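Local coordinates for protein TBC1 domain family member 22A (Homo sapiens, PDB 2QFZ) that may act as a GTPase-activating protein for Rab-family small GTPases through its all-helical TBC domain and forms homodimers, at residues A[49-52]-A[58-61]. Residues are numbered along the deposited sequence; the frame is centred on the assembly and turned at random.
Sequences SGIP and MTWK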
ATOM      1  N   SER A  49      -3.291 -10.647 -11.790  1.00 21.65           N
ATOM      2  CA  SER A  49      -3.843  -9.897 -12.880  1.00 23.84           C
ATOM      3  C   SER A  49      -4.987  -9.003 -12.441  1.00 25.20           C
ATOM      4  O   SER A  49      -5.682  -8.449 -13.279  1.00 28.19           O
ATOM      5  CB  SER A  49      -4.248 -10.864 -14.004  1.00 27.74           C
ATOM      6  OG  SER A  49      -3.136 -11.708 -14.401  1.00 32.28           O
ATOM      7  N   GLY A  50      -5.150  -8.825 -11.119  1.00 23.17           N
ATOM      8  CA  GLY A  50      -6.179  -7.940 -10.557  1.00 22.88           C
ATOM      9  C   GLY A  50      -7.344  -8.749  -9.998  1.00 22.51           C
ATOM     10  O   GLY A  50      -7.654  -9.799 -10.529  1.00 20.59           O
ATOM     11  N   ILE A  51      -7.996  -8.261  -8.946  1.00 24.37           N
ATOM     12  CA  ILE A  51      -9.077  -9.015  -8.265  1.00 22.81           C
ATOM     13  C   ILE A  51     -10.374  -8.281  -8.478  1.00 25.78           C
ATOM     14  O   ILE A  51     -10.441  -7.103  -8.182  1.00 20.39           O
ATOM     15  CB  ILE A  51      -8.813  -9.094  -6.742  1.00 22.49           C
ATOM     16  CG1 ILE A  51      -7.419  -9.665  -6.481  1.00 24.73           C
ATOM     17  CG2 ILE A  51      -9.903  -9.911  -5.985  1.00 18.92           C
ATOM     18  CD1 ILE A  51      -6.916  -9.492  -5.061  1.00 19.74           C
ATOM     19  N   PRO A  52     -11.439  -8.985  -8.953  1.00 22.60           N
ATOM     20  CA  PRO A  52     -12.722  -8.332  -9.077  1.00 24.78           C
ATOM     21  C   PRO A  52     -13.210  -7.777  -7.755  1.00 23.07           C
ATOM     22  O   PRO A  52     -13.108  -8.458  -6.729  1.00 23.90           O
ATOM     23  CB  PRO A  52     -13.659  -9.462  -9.527  1.00 24.55           C
ATOM     24  CG  PRO A  52     -12.832 -10.462 -10.067  1.00 24.62           C
ATOM     25  CD  PRO A  52     -11.510 -10.388  -9.357  1.00 25.81           C
ATOM     26  N   MET A  58     -12.355 -10.257   0.851  1.00 19.94           N
ATOM     27  CA  MET A  58     -11.960 -11.591   1.383  1.00 21.56           C
ATOM     28  C   MET A  58     -10.643 -12.110   0.756  1.00 20.08           C
ATOM     29  O   MET A  58      -9.868 -12.812   1.417  1.00 13.53           O
ATOM     30  CB  MET A  58     -13.087 -12.597   1.148  1.00 25.41           C
ATOM     31  CG  MET A  58     -12.840 -14.031   1.665  1.00 28.84           C
ATOM     32  SD  MET A  58     -12.337 -14.216   3.408  1.00 37.65           S
ATOM     33  CE  MET A  58     -13.776 -13.524   4.263  1.00 41.81           C
ATOM     34  N   THR A  59     -10.426 -11.848  -0.543  1.00 14.17           N
ATOM     35  CA  THR A  59      -9.154 -12.226  -1.178  1.00 17.17           C
ATOM     36  C   THR A  59      -7.944 -11.580  -0.462  1.00 18.99           C
ATOM     37  O   THR A  59      -7.019 -12.281  -0.068  1.00 21.62           O
ATOM     38  CB  THR A  59      -9.152 -11.946  -2.689  1.00 17.89           C
ATOM     39  OG1 THR A  59     -10.249 -12.617  -3.308  1.00 19.53           O
ATOM     40  CG2 THR A  59      -7.852 -12.437  -3.361  1.00 19.95           C
ATOM     41  N   TRP A  60      -7.965 -10.261  -0.262  1.00 17.40           N
ATOM     42  CA  TRP A  60      -6.903  -9.597   0.512  1.00 18.27           C
ATOM     43  C   TRP A  60      -6.692 -10.192   1.905  1.00 17.34           C
ATOM     44  O   TRP A  60      -5.540 -10.400   2.369  1.00 18.76           O
ATOM     45  CB  TRP A  60      -7.191  -8.093   0.635  1.00 15.33           C
ATOM     46  CG  TRP A  60      -6.852  -7.280  -0.561  1.00 12.31           C
ATOM     47  CD1 TRP A  60      -6.750  -7.706  -1.834  1.00 15.28           C
ATOM     48  CD2 TRP A  60      -6.596  -5.861  -0.591  1.00 14.18           C
ATOM     49  NE1 TRP A  60      -6.396  -6.671  -2.664  1.00 13.42           N
ATOM     50  CE2 TRP A  60      -6.299  -5.523  -1.929  1.00  9.53           C
ATOM     51  CE3 TRP A  60      -6.490  -4.875   0.391  1.00 13.49           C
ATOM     52  CZ2 TRP A  60      -5.948  -4.229  -2.317  1.00 15.11           C
ATOM     53  CZ3 TRP A  60      -6.151  -3.576   0.006  1.00 12.95           C
ATOM     54  CH2 TRP A  60      -5.896  -3.266  -1.339  1.00 13.27           C
ATOM     55  N   LYS A  61      -7.789 -10.460   2.590  1.00 18.40           N
ATOM     56  CA  LYS A  61      -7.706 -11.134   3.885  1.00 20.93           C
ATOM     57  C   LYS A  61      -7.054 -12.500   3.839  1.00 20.34           C
ATOM     58  O   LYS A  61      -6.284 -12.842   4.742  1.00 24.15           O
ATOM     59  CB  LYS A  61      -9.062 -11.214   4.560  1.00 19.04           C
ATOM     60  CG  LYS A  61      -9.554  -9.860   5.006  1.00 25.03           C
ATOM     61  CD  LYS A  61     -10.961  -9.935   5.634  1.00 27.93           C
ATOM     62  CE  LYS A  61     -11.662  -8.612   5.457  1.00 31.47           C
ATOM     63  NZ  LYS A  61     -12.896  -8.572   6.278  1.00 37.67           N
TER
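T59 meets I51 tip to tip, and the pair illustrates how one branched side chain can pack a loop against the helix that follows it. The threonine methyl CG2 lies 3.5 Å from I51 CD1, while T59 CB sits 3.9 Å from I51 CG2. With OG1 beside the backbone N (chi1 -56°), the methyl is turned to the isoleucine and the hydroxyl bonds back to the carbonyl of V55, four residues earlier and just ahead of helix 56-63, which satisfies this buried polar atom. W60 comes next, offering the pyrrole edge of its indole: I51 CD1 lies in the ring plane, 3.7 Å from W60 CD1 and equally far from W60 NE1. The aspartate D268 joins the two segments by a polar route, its OD1 accepting from W60 NE1 and its OD2 from the backbone N of I51, which probably helps fix the indole's rotation. Trimming I51 back to an alanine is likely to open a gap against T59 CG2 and the indole edge, which share it as an apolar partner. F29 of helix 25-34 also packs on I51. The arrangement is a loop packed against the helix that follows it, a buried connection within the all-helical Rab-GAP TBC domain.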